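Local coordinates for uncharacterized protein (Bacteroides ovatus, PDB 4FXT), which is of unknown function but joins two all-beta domains, the first related to transthyretin-like folds and the second to E-set, immunoglobulin-like folds, at residues F30-D35 with I43-A48; Y176-V181 with S194-V199. All blocks are in the same frame, centred on the assembly; numbering follows the deposited sequence.

Interaction 1: residues F30-D35 with I43-A48; sequences FALFQD and IPVYIA
Strands 30-33 and 43-46 run antiparallel, with Leu32 and Ile43 forming a hydrogen-bonded pair: Ile43 N to Leu32 O is 2.7 Å with an N-H...O angle of 166°, and Leu32 N to Ile43 O is 2.8 Å. Phe30 N bonds to Val45 O at 3.1 Å, whereas the return bond from Val45 N to Phe30 O is weak.

Phe30, Leu32, Ile43 and Val45 share one face of the pair. The clearest side-chain contact is made by Ile47, two residues on from Val45, whose CD1 sits over the centre of the Phe30 ring, 3.8 Å from its centroid and 11° off the normal, a CH-pi contact. The two side chains cross at about a right angle, CD1 meeting the ring end-on over its face. Leu32 CD2 lies 3.7 Å from Val45 CG2; with Val45 CG1 anti to the backbone N (chi1 179°), CG2 is the branch turned to the leucine.

The hairpin forms one side of a four-stranded antiparallel sheet, with 43-46 outermost and 28-33 bonded on its other flank to strand 60-68 through Ala31 and Val65. Leu32 and Ile43 rest on Leu57, and Val45 on Tyr53 and Val55, all from strand 52-58 of the other sheet of the N-terminal domain.

Interaction 2: residues Y176-V181 with S194-V199; sequences YLYARV and SQSIKV
Val199 N donates to Leu177 O at 2.7 Å, and Leu177 N bonds back to Val199 O; Ala179 and Ile197 are paired in the same way, giving regular antiparallel pairing over this part of the hairpin.

Toward Ser194 side chains join in. Arg180 NE donates to Ser194 O at 2.8 Å, with the carbonyl oxygen at the edge of the guanidinium, near its plane; Arg180 NH2 lies farther from the same oxygen. The arginine chain is extended from CG to NE and runs past Ser194 and Ser196, its CD 3.9 Å from Ser196 CB. Two further carbonyls, Val23 O at NH2 and Thr140 O at NH1, grip the buried guanidinium and should fix its rotation.

Ser194 also closes onto Val181. Its OG, held between the backbone N and the carbonyl carbon (chi1 67°), accepts a hydrogen bond from Val181 N at 2.8 Å in a nearly straight line, while Ser194 N returns one to Val181 O. A side-chain oxygen thus stands in for a backbone carbonyl where strand 192-200 is interrupted.

On the face bearing Tyr178 and Lys198, the lysine also reaches the ring of Tyr176. Its bend at chi3 (-68°) brings NZ over that ring, 4.3 Å from the centroid and 7° off the normal, a cation-pi contact, with CD also over that face. Tyr178 CE1 meets the edge of the Tyr176 ring, and Lys198 CB is 3.9 Å from Tyr178 CE2. On the other face, Leu177 CD1 packs 3.7 Å from Val199 CB, and Ala179 and Val199 both press on Phe105 of strand 98-108.

The arrangement is an antiparallel beta hairpin at the edge of one sheet, its apolar face turned to strand 98-108, consistent with the beta sandwich of an E-set domain.

Interaction 1 comes first along the chain, in the N-terminal, transthyretin-related domain, and interaction 2 follows near the end, in the E-set-related domain. Their centres are 28 Å apart, on opposite sides of the chain's centre; their nearest atoms come within about 6 Å without touching. Each is a hairpin that includes an outermost strand, 43-46 or 192-200, of a separate four-stranded antiparallel sheet, so no sheet is shared. The loop that leaves interaction 1 nevertheless links them: Gln49, next after the segment 43-48, touches Arg180 and Ser196, and Asp50 touches Gln195. The interrupted end of the second hairpin therefore lies against the N-terminal domain and forms part of the interface between the two.

Interaction 1: residues F30-D35 with I43-A48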
loop_
_atom_site.group_PDB
_atom_site.type_symbol
_atom_site.label_atom_id
_atom_site.label_comp_id
_atom_site.label_asym_id
_atom_site.label_seq_id
_atom_site.Cartn_x
_atom_site.Cartn_y
_atom_site.Cartn_z
ATOM N N PHE A 30 -10.639 0.053 7.159
ATOM C CA PHE A 30 -11.264 1.176 7.846
ATOM C C PHE A 30 -12.546 0.634 8.485
ATOM O O PHE A 30 -13.067 -0.390 8.038
ATOM C CB PHE A 30 -11.525 2.413 6.962
ATOM C CG PHE A 30 -10.353 3.035 6.254
ATOM C CD1 PHE A 30 -9.243 3.479 6.967
ATOM C CD2 PHE A 30 -10.437 3.367 4.912
ATOM C CE1 PHE A 30 -8.162 4.087 6.305
ATOM C CE2 PHE A 30 -9.378 4.011 4.258
ATOM C CZ PHE A 30 -8.238 4.346 4.950
ATOM N N ALA A 31 -13.031 1.268 9.540
ATOM C CA ALA A 31 -14.282 0.859 10.161
ATOM C C ALA A 31 -15.269 1.986 10.045
ATOM O O ALA A 31 -14.927 3.157 10.274
ATOM C CB ALA A 31 -14.079 0.449 11.610
ATOM N N LEU A 32 -16.489 1.629 9.649
ATOM C CA LEU A 32 -17.548 2.578 9.391
ATOM C C LEU A 32 -18.658 2.418 10.463
ATOM O O LEU A 32 -19.124 1.317 10.744
ATOM C CB LEU A 32 -18.031 2.298 7.964
ATOM C CG LEU A 32 -18.371 3.482 7.085
ATOM C CD1 LEU A 32 -17.396 4.627 7.252
ATOM C CD2 LEU A 32 -18.437 3.058 5.641
ATOM N N PHE A 33 -18.972 3.514 11.131
ATOM C CA PHE A 33 -19.958 3.543 12.195
ATOM C C PHE A 33 -21.071 4.506 11.933
ATOM O O PHE A 33 -20.892 5.494 11.219
ATOM C CB PHE A 33 -19.301 3.952 13.520
ATOM C CG PHE A 33 -18.302 3.000 14.107
ATOM C CD1 PHE A 33 -16.973 3.031 13.708
ATOM C CD2 PHE A 33 -18.665 2.129 15.123
ATOM C CE1 PHE A 33 -16.030 2.161 14.275
ATOM C CE2 PHE A 33 -17.721 1.279 15.709
ATOM C CZ PHE A 33 -16.408 1.296 15.278
ATOM N N GLN A 34 -22.167 4.286 12.660
ATOM C CA GLN A 34 -23.354 5.121 12.689
ATOM C C GLN A 34 -23.447 5.722 14.137
ATOM O O GLN A 34 -23.282 4.988 15.130
ATOM C CB GLN A 34 -24.618 4.322 12.242
ATOM C CG GLN A 34 -25.187 3.235 13.203
ATOM C CD GLN A 34 -24.306 2.046 13.558
ATOM O OE1 GLN A 34 -23.308 1.736 12.887
ATOM N NE2 GLN A 34 -24.700 1.320 14.607
ATOM N N ASP A 35 -23.617 7.064 14.241
ATOM C CA ASP A 35 -23.678 7.768 15.533
ATOM C C ASP A 35 -25.023 7.486 16.230
ATOM O O ASP A 35 -25.063 7.347 17.456
ATOM C CB ASP A 35 -23.461 9.285 15.347
ATOM C CG ASP A 35 -22.091 9.661 14.784
ATOM O OD1 ASP A 35 -21.124 9.764 15.582
ATOM O OD2 ASP A 35 -21.995 9.898 13.551
ATOM N N ILE A 43 -19.145 -1.385 10.388
ATOM C CA ILE A 43 -19.096 -1.896 9.015
ATOM C C ILE A 43 -17.637 -1.936 8.554
ATOM O O ILE A 43 -16.984 -0.891 8.545
ATOM C CB ILE A 43 -19.969 -1.050 8.047
ATOM C CG1 ILE A 43 -21.413 -0.974 8.526
ATOM C CG2 ILE A 43 -19.863 -1.568 6.605
ATOM C CD1 ILE A 43 -22.329 -0.050 7.729
ATOM N N PRO A 44 -17.102 -3.099 8.136
ATOM C CA PRO A 44 -15.701 -3.110 7.639
ATOM C C PRO A 44 -15.593 -2.517 6.224
ATOM O O PRO A 44 -16.542 -2.589 5.451
ATOM C CB PRO A 44 -15.327 -4.593 7.652
ATOM C CG PRO A 44 -16.665 -5.317 7.471
ATOM C CD PRO A 44 -17.741 -4.435 8.051
ATOM N N VAL A 45 -14.438 -1.940 5.893
ATOM C CA VAL A 45 -14.158 -1.274 4.618
ATOM C C VAL A 45 -12.762 -1.745 4.161
ATOM O O VAL A 45 -11.719 -1.141 4.469
ATOM C CB VAL A 45 -14.287 0.277 4.683
ATOM C CG1 VAL A 45 -13.969 0.907 3.335
ATOM C CG2 VAL A 45 -15.680 0.711 5.147
ATOM N N TYR A 46 -12.780 -2.837 3.402
ATOM C CA TYR A 46 -11.617 -3.558 2.955
ATOM C C TYR A 46 -10.912 -2.813 1.800
ATOM O O TYR A 46 -11.489 -2.514 0.741
ATOM C CB TYR A 46 -12.027 -4.966 2.541
ATOM C CG TYR A 46 -12.754 -5.719 3.642
ATOM C CD1 TYR A 46 -12.062 -6.224 4.746
ATOM C CD2 TYR A 46 -14.125 -5.981 3.553
ATOM C CE1 TYR A 46 -12.712 -6.969 5.733
ATOM C CE2 TYR A 46 -14.790 -6.709 4.550
ATOM C CZ TYR A 46 -14.074 -7.208 5.633
ATOM O OH TYR A 46 -14.686 -7.909 6.642
ATOM N N ILE A 47 -9.643 -2.482 2.050
ATOM C CA ILE A 47 -8.783 -1.710 1.153
ATOM C C ILE A 47 -8.000 -2.665 0.275
ATOM O O ILE A 47 -7.319 -3.573 0.794
ATOM C CB ILE A 47 -7.838 -0.790 1.987
ATOM C CG1 ILE A 47 -8.597 -0.058 3.130
ATOM C CG2 ILE A 47 -7.002 0.166 1.101
ATOM C CD1 ILE A 47 -7.724 0.584 4.139
ATOM N N ALA A 48 -8.091 -2.424 -1.061
ATOM C CA ALA A 48 -7.403 -3.131 -2.128
ATOM C C ALA A 48 -5.910 -2.783 -2.108
ATOM O O ALA A 48 -5.513 -1.811 -1.442
ATOM C CB ALA A 48 -8.030 -2.784 -3.478
#

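Interaction 2: residues Y176-V181 with S194-V199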
loop_
_atom_site.group_PDB
_atom_site.type_symbol
_atom_site.label_atom_id
_atom_site.label_comp_id
_atom_site.label_asym_id
_atom_site.label_seq_id
_atom_site.Cartn_x
_atom_site.Cartn_y
_atom_site.Cartn_z
ATOM N N TYR A 176 5.993 -11.266 -18.853
ATOM C CA TYR A 176 6.135 -10.138 -17.920
ATOM C C TYR A 176 6.025 -10.613 -16.474
ATOM O O TYR A 176 5.592 -11.743 -16.230
ATOM C CB TYR A 176 5.050 -9.052 -18.195
ATOM C CG TYR A 176 3.613 -9.550 -18.102
ATOM C CD1 TYR A 176 2.914 -9.515 -16.896
ATOM C CD2 TYR A 176 2.945 -10.024 -19.222
ATOM C CE1 TYR A 176 1.594 -9.971 -16.806
ATOM C CE2 TYR A 176 1.626 -10.473 -19.146
ATOM C CZ TYR A 176 0.955 -10.447 -17.936
ATOM O OH TYR A 176 -0.345 -10.877 -17.852
ATOM N N LEU A 177 6.322 -9.717 -15.521
ATOM C CA LEU A 177 6.158 -9.957 -14.089
ATOM C C LEU A 177 5.711 -8.667 -13.396
ATOM O O LEU A 177 5.733 -7.587 -13.982
ATOM C CB LEU A 177 7.429 -10.523 -13.414
ATOM C CG LEU A 177 8.778 -9.727 -13.532
ATOM C CD1 LEU A 177 8.773 -8.376 -12.774
ATOM C CD2 LEU A 177 9.920 -10.544 -13.007
ATOM N N TYR A 178 5.360 -8.783 -12.128
ATOM C CA TYR A 178 4.974 -7.631 -11.334
ATOM C C TYR A 178 6.043 -7.413 -10.297
ATOM O O TYR A 178 6.553 -8.379 -9.715
ATOM C CB TYR A 178 3.587 -7.817 -10.723
ATOM C CG TYR A 178 2.503 -7.885 -11.783
ATOM C CD1 TYR A 178 2.157 -9.099 -12.381
ATOM C CD2 TYR A 178 1.825 -6.739 -12.189
ATOM C CE1 TYR A 178 1.150 -9.168 -13.345
ATOM C CE2 TYR A 178 0.819 -6.794 -13.149
ATOM C CZ TYR A 178 0.496 -8.009 -13.738
ATOM O OH TYR A 178 -0.451 -8.048 -14.729
ATOM N N ALA A 179 6.461 -6.149 -10.146
ATOM C CA ALA A 179 7.520 -5.753 -9.229
ATOM C C ALA A 179 7.006 -4.744 -8.264
ATOM O O ALA A 179 6.107 -3.970 -8.616
ATOM C CB ALA A 179 8.698 -5.200 -9.996
ATOM N N ARG A 180 7.558 -4.740 -7.043
ATOM C CA ARG A 180 7.071 -3.838 -6.000
ATOM C C ARG A 180 8.112 -3.610 -4.897
ATOM O O ARG A 180 8.897 -4.506 -4.593
ATOM C CB ARG A 180 5.803 -4.470 -5.388
ATOM C CG ARG A 180 4.797 -3.478 -4.909
ATOM C CD ARG A 180 3.565 -4.187 -4.438
ATOM N NE ARG A 180 2.560 -3.223 -4.002
ATOM C CZ ARG A 180 1.524 -3.519 -3.231
ATOM N NH1 ARG A 180 1.372 -4.749 -2.757
ATOM N NH2 ARG A 180 0.666 -2.572 -2.873
ATOM N N VAL A 181 8.076 -2.434 -4.273
ATOM C CA VAL A 181 8.998 -2.049 -3.197
ATOM C C VAL A 181 8.178 -1.860 -1.926
ATOM O O VAL A 181 7.136 -1.205 -1.981
ATOM C CB VAL A 181 9.838 -0.777 -3.545
ATOM C CG1 VAL A 181 10.821 -0.445 -2.444
ATOM C CG2 VAL A 181 10.569 -0.920 -4.869
ATOM N N SER A 194 4.897 0.404 -2.673
ATOM C CA SER A 194 4.806 1.116 -3.931
ATOM C C SER A 194 3.676 0.521 -4.701
ATOM O O SER A 194 3.104 -0.489 -4.266
ATOM C CB SER A 194 6.127 0.997 -4.677
ATOM O OG SER A 194 6.297 -0.359 -5.058
ATOM N N GLN A 195 3.415 1.028 -5.898
ATOM C CA GLN A 195 2.404 0.390 -6.704
ATOM C C GLN A 195 2.988 -0.899 -7.303
ATOM O O GLN A 195 4.215 -0.988 -7.453
ATOM C CB GLN A 195 1.877 1.355 -7.778
ATOM C CG GLN A 195 0.905 2.409 -7.198
ATOM C CD GLN A 195 -0.384 1.841 -6.557
ATOM O OE1 GLN A 195 -1.084 0.977 -7.139
ATOM N NE2 GLN A 195 -0.754 2.357 -5.365
ATOM N N SER A 196 2.122 -1.937 -7.535
ATOM C CA SER A 196 2.557 -3.170 -8.199
ATOM C C SER A 196 2.637 -2.865 -9.685
ATOM O O SER A 196 1.619 -2.543 -10.269
ATOM C CB SER A 196 1.636 -4.325 -7.882
ATOM O OG SER A 196 2.074 -5.502 -8.538
ATOM N N ILE A 197 3.865 -2.817 -10.230
ATOM C CA ILE A 197 4.164 -2.392 -11.591
ATOM C C ILE A 197 4.566 -3.571 -12.463
ATOM O O ILE A 197 5.484 -4.328 -12.127
ATOM C CB ILE A 197 5.309 -1.329 -11.544
ATOM C CG1 ILE A 197 4.859 -0.115 -10.688
ATOM C CG2 ILE A 197 5.746 -0.914 -12.969
ATOM C CD1 ILE A 197 5.883 0.901 -10.482
ATOM N N LYS A 198 3.889 -3.673 -13.621
ATOM C CA LYS A 198 4.198 -4.685 -14.627
ATOM C C LYS A 198 5.530 -4.363 -15.295
ATOM O O LYS A 198 5.790 -3.199 -15.648
ATOM C CB LYS A 198 3.094 -4.794 -15.673
ATOM C CG LYS A 198 3.309 -6.003 -16.569
ATOM C CD LYS A 198 2.626 -5.962 -17.930
ATOM C CE LYS A 198 1.139 -6.037 -17.966
ATOM N NZ LYS A 198 0.722 -6.222 -19.389
ATOM N N VAL A 199 6.382 -5.387 -15.441
ATOM C CA VAL A 199 7.708 -5.269 -16.046
ATOM C C VAL A 199 7.807 -6.279 -17.168
ATOM O O VAL A 199 7.738 -7.482 -16.900
ATOM C CB VAL A 199 8.844 -5.460 -15.009
ATOM C CG1 VAL A 199 10.218 -5.272 -15.641
ATOM C CG2 VAL A 199 8.675 -4.542 -13.819
#